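Local coordinates for DNA polymerase III subunit beta (Deinococcus radiodurans, PDB 4TRT), which probably tethers DNA polymerases and other proteins to DNA and makes them processive, as a ring-shaped head-to-tail homodimer around the duplex, at residues 18-23 and 45-49; 32-38 and 66-72. All coordinates share one frame; numbering follows the deposited sequence.

Contact 1 of 2, residues 18-23 and 45-49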
ATOM      1  N   LEU A  18       2.215  -7.741  19.218  1.00 39.87           N
ATOM      2  CA  LEU A  18       3.427  -7.306  19.904  1.00 39.60           C
ATOM      3  C   LEU A  18       4.412  -6.606  18.979  1.00 39.86           C
ATOM      4  O   LEU A  18       5.034  -5.628  19.373  1.00 38.40           O
ATOM      5  CB  LEU A  18       4.115  -8.473  20.615  1.00 39.90           C
ATOM      6  CG  LEU A  18       3.460  -8.672  21.972  1.00 40.62           C
ATOM      7  CD1 LEU A  18       3.466 -10.118  22.406  1.00 45.43           C
ATOM      8  CD2 LEU A  18       4.082  -7.743  23.007  1.00 38.58           C
ATOM      9  N   GLU A  19       4.521  -7.064  17.736  1.00 39.31           N
ATOM     10  CA  GLU A  19       5.458  -6.446  16.808  1.00 40.77           C
ATOM     11  C   GLU A  19       5.052  -5.025  16.405  1.00 40.84           C
ATOM     12  O   GLU A  19       5.908  -4.227  16.036  1.00 40.26           O
ATOM     13  CB  GLU A  19       5.703  -7.325  15.577  1.00 42.95           C
ATOM     14  CG  GLU A  19       4.713  -7.175  14.446  1.00 45.02           C
ATOM     15  CD  GLU A  19       5.091  -7.993  13.220  1.00 47.86           C
ATOM     16  OE1 GLU A  19       4.176  -8.510  12.561  1.00 48.99           O
ATOM     17  OE2 GLU A  19       6.289  -8.120  12.898  1.00 50.17           O
ATOM     18  N   ARG A  20       3.769  -4.697  16.489  1.00 41.19           N
ATOM     19  CA  ARG A  20       3.356  -3.318  16.224  1.00 45.68           C
ATOM     20  C   ARG A  20       3.706  -2.352  17.367  1.00 42.61           C
ATOM     21  O   ARG A  20       3.875  -1.175  17.112  1.00 41.83           O
ATOM     22  CB  ARG A  20       1.880  -3.205  15.835  1.00 54.03           C
ATOM     23  CG  ARG A  20       1.620  -3.556  14.371  1.00 61.25           C
ATOM     24  CD  ARG A  20       0.140  -3.488  14.066  1.00 67.80           C
ATOM     25  NE  ARG A  20      -0.637  -4.231  15.064  1.00 72.20           N
ATOM     26  CZ  ARG A  20      -1.963  -4.313  15.082  1.00 72.47           C
ATOM     27  NH1 ARG A  20      -2.690  -3.742  14.126  1.00 78.26           N
ATOM     28  NH2 ARG A  20      -2.560  -4.989  16.058  1.00 69.21           N
ATOM     29  N   VAL A  21       3.844  -2.860  18.595  1.00 38.78           N
ATOM     30  CA  VAL A  21       4.243  -2.061  19.774  1.00 39.27           C
ATOM     31  C   VAL A  21       5.766  -2.004  19.963  1.00 39.34           C
ATOM     32  O   VAL A  21       6.351  -0.923  20.128  1.00 38.76           O
ATOM     33  CB  VAL A  21       3.597  -2.641  21.049  1.00 37.79           C
ATOM     34  CG1 VAL A  21       4.127  -1.959  22.306  1.00 35.38           C
ATOM     35  CG2 VAL A  21       2.082  -2.522  20.965  1.00 38.37           C
ATOM     36  N   ILE A  22       6.411  -3.170  19.946  1.00 36.22           N
ATOM     37  CA  ILE A  22       7.853  -3.248  20.159  1.00 36.46           C
ATOM     38  C   ILE A  22       8.556  -2.522  19.007  1.00 37.79           C
ATOM     39  O   ILE A  22       8.238  -2.779  17.838  1.00 36.61           O
ATOM     40  CB  ILE A  22       8.324  -4.718  20.275  1.00 35.53           C
ATOM     41  CG1 ILE A  22       7.648  -5.383  21.471  1.00 34.86           C
ATOM     42  CG2 ILE A  22       9.837  -4.794  20.419  1.00 33.03           C
ATOM     43  CD1 ILE A  22       7.865  -6.878  21.619  1.00 34.85           C
ATOM     44  N   PRO A  23       9.511  -1.614  19.320  1.00 38.21           N
ATOM     45  CA  PRO A  23      10.286  -0.972  18.251  1.00 39.85           C
ATOM     46  C   PRO A  23      11.154  -1.951  17.472  1.00 40.19           C
ATOM     47  O   PRO A  23      11.639  -2.937  18.034  1.00 40.53           O
ATOM     48  CB  PRO A  23      11.171   0.060  19.003  1.00 41.92           C
ATOM     49  CG  PRO A  23      10.561   0.210  20.350  1.00 42.40           C
ATOM     50  CD  PRO A  23       9.854  -1.079  20.653  1.00 39.38           C
ATOM     51  N   LEU A  45       3.583 -13.657  25.801  1.00 39.75           N
ATOM     52  CA  LEU A  45       4.446 -12.825  24.971  1.00 38.32           C
ATOM     53  C   LEU A  45       4.330 -11.384  25.462  1.00 39.49           C
ATOM     54  O   LEU A  45       3.217 -10.863  25.565  1.00 37.58           O
ATOM     55  CB  LEU A  45       3.986 -12.897  23.506  1.00 40.27           C
ATOM     56  CG  LEU A  45       3.711 -14.273  22.883  1.00 43.06           C
ATOM     57  CD1 LEU A  45       3.055 -14.155  21.514  1.00 41.15           C
ATOM     58  CD2 LEU A  45       4.999 -15.072  22.769  1.00 43.31           C
ATOM     59  N   SER A  46       5.453 -10.728  25.757  1.00 35.72           N
ATOM     60  CA  SER A  46       5.371  -9.368  26.255  1.00 37.93           C
ATOM     61  C   SER A  46       6.506  -8.461  25.759  1.00 38.72           C
ATOM     62  O   SER A  46       7.587  -8.930  25.342  1.00 35.74           O
ATOM     63  CB  SER A  46       5.276  -9.376  27.787  1.00 39.32           C
ATOM     64  OG  SER A  46       6.536  -9.622  28.384  1.00 42.40           O
ATOM     65  N   GLY A  47       6.228  -7.161  25.797  1.00 37.48           N
ATOM     66  CA  GLY A  47       7.199  -6.136  25.417  1.00 36.90           C
ATOM     67  C   GLY A  47       6.732  -4.724  25.737  1.00 37.25           C
ATOM     68  O   GLY A  47       5.633  -4.515  26.265  1.00 37.94           O
ATOM     69  N   THR A  48       7.579  -3.747  25.428  1.00 36.30           N
ATOM     70  CA  THR A  48       7.284  -2.363  25.731  1.00 36.47           C
ATOM     71  C   THR A  48       7.848  -1.468  24.636  1.00 35.42           C
ATOM     72  O   THR A  48       8.777  -1.862  23.927  1.00 34.82           O
ATOM     73  CB  THR A  48       7.874  -1.955  27.094  1.00 36.07           C
ATOM     74  OG1 THR A  48       7.446  -0.633  27.444  1.00 35.38           O
ATOM     75  CG2 THR A  48       9.403  -1.978  27.043  1.00 35.84           C
ATOM     76  N   ASN A  49       7.260  -0.280  24.491  1.00 35.09           N
ATOM     77  CA  ASN A  49       7.891   0.801  23.717  1.00 36.20           C
ATOM     78  C   ASN A  49       8.168   2.010  24.608  1.00 36.72           C
ATOM     79  O   ASN A  49       8.355   3.125  24.126  1.00 37.66           O
ATOM     80  CB  ASN A  49       7.054   1.190  22.496  1.00 35.27           C
ATOM     81  CG  ASN A  49       5.733   1.826  22.858  1.00 38.47           C
ATOM     82  OD1 ASN A  49       5.448   2.110  24.026  1.00 36.08           O
ATOM     83  ND2 ASN A  49       4.914   2.073  21.844  1.00 39.57           N
TER
HETATM   84  O   HOH W   1       5.396   1.536  19.180  1.00 47.62           O
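Ile22, following helix 8-21, lays its side chain along the bare backbone of Gly47. From CB, with CG1 beside the backbone N (chi1 -61°), the chain runs straight on: CG1 comes within 4.0 Å of Gly47 CA, and CD1 at the tip lies 3.9 Å from the same CA. Glycine suits this place because it has no side chain on the side facing the helix, where a CB would run into Ile22 CD1, and the isoleucine can lie flat on the strand. Beside it, one turn back, Leu18 sends CD2 to 3.6 Å from Gly47 N. This is the helix-on-sheet packing of the N-terminal domain of the DNA polymerase III beta subunit: helix 8-21 lies against strand 42-48, and Leu18 also touches Leu34 and Leu54 on the flanking strands. Cutting Leu18 back to alanine removes both branches and is likely to open a gap over Gly47 and leave Leu34 and Leu54 less tightly covered. Where the strand ends the contact turns polar. A water donates to Val21 O (2.8 Å) and accepts from Asn49 ND2 (2.8 Å), joining the Val21 backbone to the loop. Asn49 suits this place because its amide can do both jobs: ND2 gives to the water while OD1 accepts from Glu51 N and Ile52 N, which fixes the group. Nearby, Pro23 CD rests 3.5 Å from Thr48 O.

Contact 2 of 2, residues 32-38 and 66-72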
ATOM      1  N   THR A  32      14.089  -3.779  21.614  1.00 37.76           N
ATOM      2  CA  THR A  32      13.567  -4.422  20.417  1.00 37.37           C
ATOM      3  C   THR A  32      13.238  -5.906  20.644  1.00 35.31           C
ATOM      4  O   THR A  32      12.799  -6.580  19.715  1.00 34.33           O
ATOM      5  CB  THR A  32      14.584  -4.300  19.263  1.00 37.95           C
ATOM      6  OG1 THR A  32      15.857  -4.758  19.713  1.00 38.99           O
ATOM      7  CG2 THR A  32      14.728  -2.864  18.832  1.00 41.38           C
ATOM      8  N   ALA A  33      13.466  -6.407  21.861  1.00 33.73           N
ATOM      9  CA  ALA A  33      13.229  -7.807  22.180  1.00 34.72           C
ATOM     10  C   ALA A  33      11.775  -8.090  22.570  1.00 34.72           C
ATOM     11  O   ALA A  33      11.054  -7.218  23.071  1.00 36.29           O
ATOM     12  CB  ALA A  33      14.146  -8.265  23.294  1.00 35.41           C
ATOM     13  N   LEU A  34      11.367  -9.325  22.304  1.00 34.58           N
ATOM     14  CA  LEU A  34      10.123  -9.888  22.795  1.00 33.36           C
ATOM     15  C   LEU A  34      10.499 -10.754  23.981  1.00 35.03           C
ATOM     16  O   LEU A  34      11.441 -11.557  23.888  1.00 35.21           O
ATOM     17  CB  LEU A  34       9.496 -10.757  21.701  1.00 34.81           C
ATOM     18  CG  LEU A  34       8.258 -11.585  22.043  1.00 36.07           C
ATOM     19  CD1 LEU A  34       7.063 -10.657  22.244  1.00 37.57           C
ATOM     20  CD2 LEU A  34       7.973 -12.543  20.902  1.00 35.12           C
ATOM     21  N   LYS A  35       9.781 -10.615  25.091  1.00 35.00           N
ATOM     22  CA  LYS A  35       9.955 -11.528  26.199  1.00 36.64           C
ATOM     23  C   LYS A  35       8.925 -12.641  26.090  1.00 38.15           C
ATOM     24  O   LYS A  35       7.748 -12.392  25.783  1.00 35.82           O
ATOM     25  CB  LYS A  35       9.836 -10.818  27.544  1.00 38.59           C
ATOM     26  CG  LYS A  35      10.074 -11.749  28.722  1.00 42.08           C
ATOM     27  CD  LYS A  35      10.437 -11.016  30.005  1.00 51.19           C
ATOM     28  CE  LYS A  35       9.234 -10.676  30.855  1.00 53.83           C
ATOM     29  NZ  LYS A  35       9.622  -9.870  32.056  1.00 58.26           N
ATOM     30  N   VAL A  36       9.376 -13.878  26.285  1.00 37.93           N
ATOM     31  CA  VAL A  36       8.475 -15.036  26.223  1.00 38.43           C
ATOM     32  C   VAL A  36       8.563 -15.784  27.540  1.00 39.86           C
ATOM     33  O   VAL A  36       9.632 -16.237  27.930  1.00 41.24           O
ATOM     34  CB  VAL A  36       8.816 -15.997  25.064  1.00 37.77           C
ATOM     35  CG1 VAL A  36       7.822 -17.153  25.048  1.00 36.75           C
ATOM     36  CG2 VAL A  36       8.798 -15.264  23.735  1.00 36.55           C
ATOM     37  N   GLU A  37       7.443 -15.857  28.244  1.00 40.35           N
ATOM     38  CA  GLU A  37       7.373 -16.551  29.506  1.00 43.58           C
ATOM     39  C   GLU A  37       6.506 -17.748  29.285  1.00 47.16           C
ATOM     40  O   GLU A  37       5.444 -17.638  28.671  1.00 45.97           O
ATOM     41  CB  GLU A  37       6.738 -15.682  30.589  1.00 45.73           C
ATOM     42  CG  GLU A  37       7.670 -14.635  31.152  1.00 48.67           C
ATOM     43  CD  GLU A  37       6.945 -13.641  32.036  1.00 52.34           C
ATOM     44  OE1 GLU A  37       5.940 -13.063  31.569  1.00 52.91           O
ATOM     45  OE2 GLU A  37       7.374 -13.449  33.196  1.00 59.29           O
ATOM     46  N   THR A  38       6.964 -18.895  29.774  1.00 52.52           N
ATOM     47  CA  THR A  38       6.261 -20.141  29.563  1.00 54.23           C
ATOM     48  C   THR A  38       5.790 -20.699  30.893  1.00 56.61           C
ATOM     49  O   THR A  38       6.423 -20.515  31.930  1.00 57.22           O
ATOM     50  CB  THR A  38       7.135 -21.169  28.804  1.00 55.04           C
ATOM     51  OG1 THR A  38       8.385 -21.371  29.482  1.00 52.28           O
ATOM     52  CG2 THR A  38       7.394 -20.692  27.356  1.00 54.50           C
ATOM     53  N   GLU A  66      10.661 -22.282  30.723  1.00 45.76           N
ATOM     54  CA  GLU A  66      11.823 -21.436  30.900  1.00 48.79           C
ATOM     55  C   GLU A  66      11.524 -20.151  30.131  1.00 46.59           C
ATOM     56  O   GLU A  66      10.786 -20.178  29.154  1.00 45.24           O
ATOM     57  CB  GLU A  66      13.044 -22.145  30.323  1.00 52.83           C
ATOM     58  CG  GLU A  66      14.381 -21.513  30.636  1.00 57.35           C
ATOM     59  CD  GLU A  66      15.548 -22.334  30.087  1.00 62.58           C
ATOM     60  OE1 GLU A  66      15.342 -23.513  29.713  1.00 64.16           O
ATOM     61  OE2 GLU A  66      16.677 -21.805  30.028  1.00 63.52           O
ATOM     62  N   ASN A  67      12.052 -19.027  30.601  1.00 44.42           N
ATOM     63  CA  ASN A  67      11.803 -17.736  29.959  1.00 43.41           C
ATOM     64  C   ASN A  67      12.985 -17.336  29.089  1.00 42.38           C
ATOM     65  O   ASN A  67      14.113 -17.740  29.349  1.00 43.67           O
ATOM     66  CB  ASN A  67      11.551 -16.654  30.997  1.00 42.61           C
ATOM     67  CG  ASN A  67      10.408 -16.984  31.935  1.00 43.27           C
ATOM     68  OD1 ASN A  67       9.464 -17.681  31.574  1.00 42.46           O
ATOM     69  ND2 ASN A  67      10.490 -16.477  33.146  1.00 44.29           N
ATOM     70  N   PHE A  68      12.724 -16.545  28.058  1.00 38.47           N
ATOM     71  CA  PHE A  68      13.781 -16.092  27.157  1.00 38.86           C
ATOM     72  C   PHE A  68      13.358 -14.831  26.429  1.00 35.18           C
ATOM     73  O   PHE A  68      12.176 -14.486  26.429  1.00 33.94           O
ATOM     74  CB  PHE A  68      14.144 -17.198  26.136  1.00 38.91           C
ATOM     75  CG  PHE A  68      13.007 -17.624  25.260  1.00 37.40           C
ATOM     76  CD1 PHE A  68      12.149 -18.645  25.657  1.00 40.22           C
ATOM     77  CD2 PHE A  68      12.796 -17.029  24.030  1.00 37.58           C
ATOM     78  CE1 PHE A  68      11.106 -19.054  24.839  1.00 40.03           C
ATOM     79  CE2 PHE A  68      11.746 -17.423  23.209  1.00 39.00           C
ATOM     80  CZ  PHE A  68      10.894 -18.441  23.619  1.00 38.14           C
ATOM     81  N   VAL A  69      14.332 -14.164  25.805  1.00 35.25           N
ATOM     82  CA  VAL A  69      14.075 -13.056  24.898  1.00 34.20           C
ATOM     83  C   VAL A  69      14.639 -13.350  23.502  1.00 33.35           C
ATOM     84  O   VAL A  69      15.666 -14.007  23.351  1.00 34.05           O
ATOM     85  CB  VAL A  69      14.632 -11.714  25.422  1.00 36.96           C
ATOM     86  CG1 VAL A  69      13.963 -11.324  26.747  1.00 37.02           C
ATOM     87  CG2 VAL A  69      16.152 -11.751  25.559  1.00 35.87           C
ATOM     88  N   VAL A  70      13.940 -12.863  22.488  1.00 33.80           N
ATOM     89  CA  VAL A  70      14.361 -12.964  21.100  1.00 33.13           C
ATOM     90  C   VAL A  70      13.967 -11.655  20.398  1.00 33.92           C
ATOM     91  O   VAL A  70      13.051 -10.967  20.853  1.00 34.62           O
ATOM     92  CB  VAL A  70      13.689 -14.152  20.363  1.00 33.97           C
ATOM     93  CG1 VAL A  70      14.367 -15.477  20.678  1.00 36.56           C
ATOM     94  CG2 VAL A  70      12.193 -14.196  20.673  1.00 34.60           C
ATOM     95  N   PRO A  71      14.660 -11.295  19.303  1.00 35.53           N
ATOM     96  CA  PRO A  71      14.256 -10.102  18.543  1.00 36.45           C
ATOM     97  C   PRO A  71      12.810 -10.263  18.039  1.00 34.40           C
ATOM     98  O   PRO A  71      12.497 -11.250  17.357  1.00 33.71           O
ATOM     99  CB  PRO A  71      15.250 -10.051  17.376  1.00 37.31           C
ATOM    100  CG  PRO A  71      16.364 -10.972  17.742  1.00 39.26           C
ATOM    101  CD  PRO A  71      15.777 -12.008  18.657  1.00 38.11           C
ATOM    102  N   ALA A  72      11.948  -9.313  18.397  1.00 33.34           N
ATOM    103  CA  ALA A  72      10.518  -9.452  18.194  1.00 34.26           C
ATOM    104  C   ALA A  72      10.117  -9.536  16.722  1.00 32.75           C
ATOM    105  O   ALA A  72       9.294 -10.379  16.361  1.00 32.52           O
ATOM    106  CB  ALA A  72       9.768  -8.316  18.882  1.00 33.14           C
TER
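The Phe68 ring has Val36 over one face, the two forming a hydrogen-bonded pair of an antiparallel ladder in which strand 68-71 is the edge of its sheet within this chain. Val36 CB sits 3.8 Å from the ring centroid, 22° off the normal, a CH-pi contact displaced toward the rim at CZ. Val36 CG1 leans toward the CE1 side and CG2 toward CE2, so a beta-branched residue spreads across the ring. Phe68 reaches this place because its CG stands between the backbone N and the carbonyl carbon (chi1 60°), folding the ring in toward its neighbour. Just beyond the ladder, the Asn67 amide lies against CB and CG of Glu37, the side chains crossing with amide and carboxylate planes 65° apart, and its OD1 takes a weak bond from Thr38 N.

Leu34 with Val70 is the other hydrogen-bonded pair; Leu34 N gives a nearly straight bond to Val70 O (2.8 Å). At the Ala33 end, Pro71 takes the N-cap position of helix 72-81, and Ala72 CB lies 3.7 Å from Leu34 CB, a close fit that suits a short side chain. Beyond Val36 and Phe68, at the other end, Thr38 OG1 donates to Glu66 O at 2.7 Å, from above the carbonyl plane.

From the N terminus, the chain runs through helix 8-21 into residues 18-23, then through a loop into 32-38, the first strand of contact 2. A tight reversal leads to strand 42-48, where 45-49 returns to the helix end and closes the loop of contact 1. The chain goes on through strands 52-59 and 61-63 before 66-72 comes back to 32-38 and closes contact 2. The two loops therefore cross. Strands 33-38 and 42-48 are neighbours in one sheet, joined by the probable hydrogen bond Lys35 N to Ser46 O (2.8 Å). Contact 1 fixes the helix to this sheet, and contact 2 adds a strand that is outermost within this chain and leads into helix 72-81.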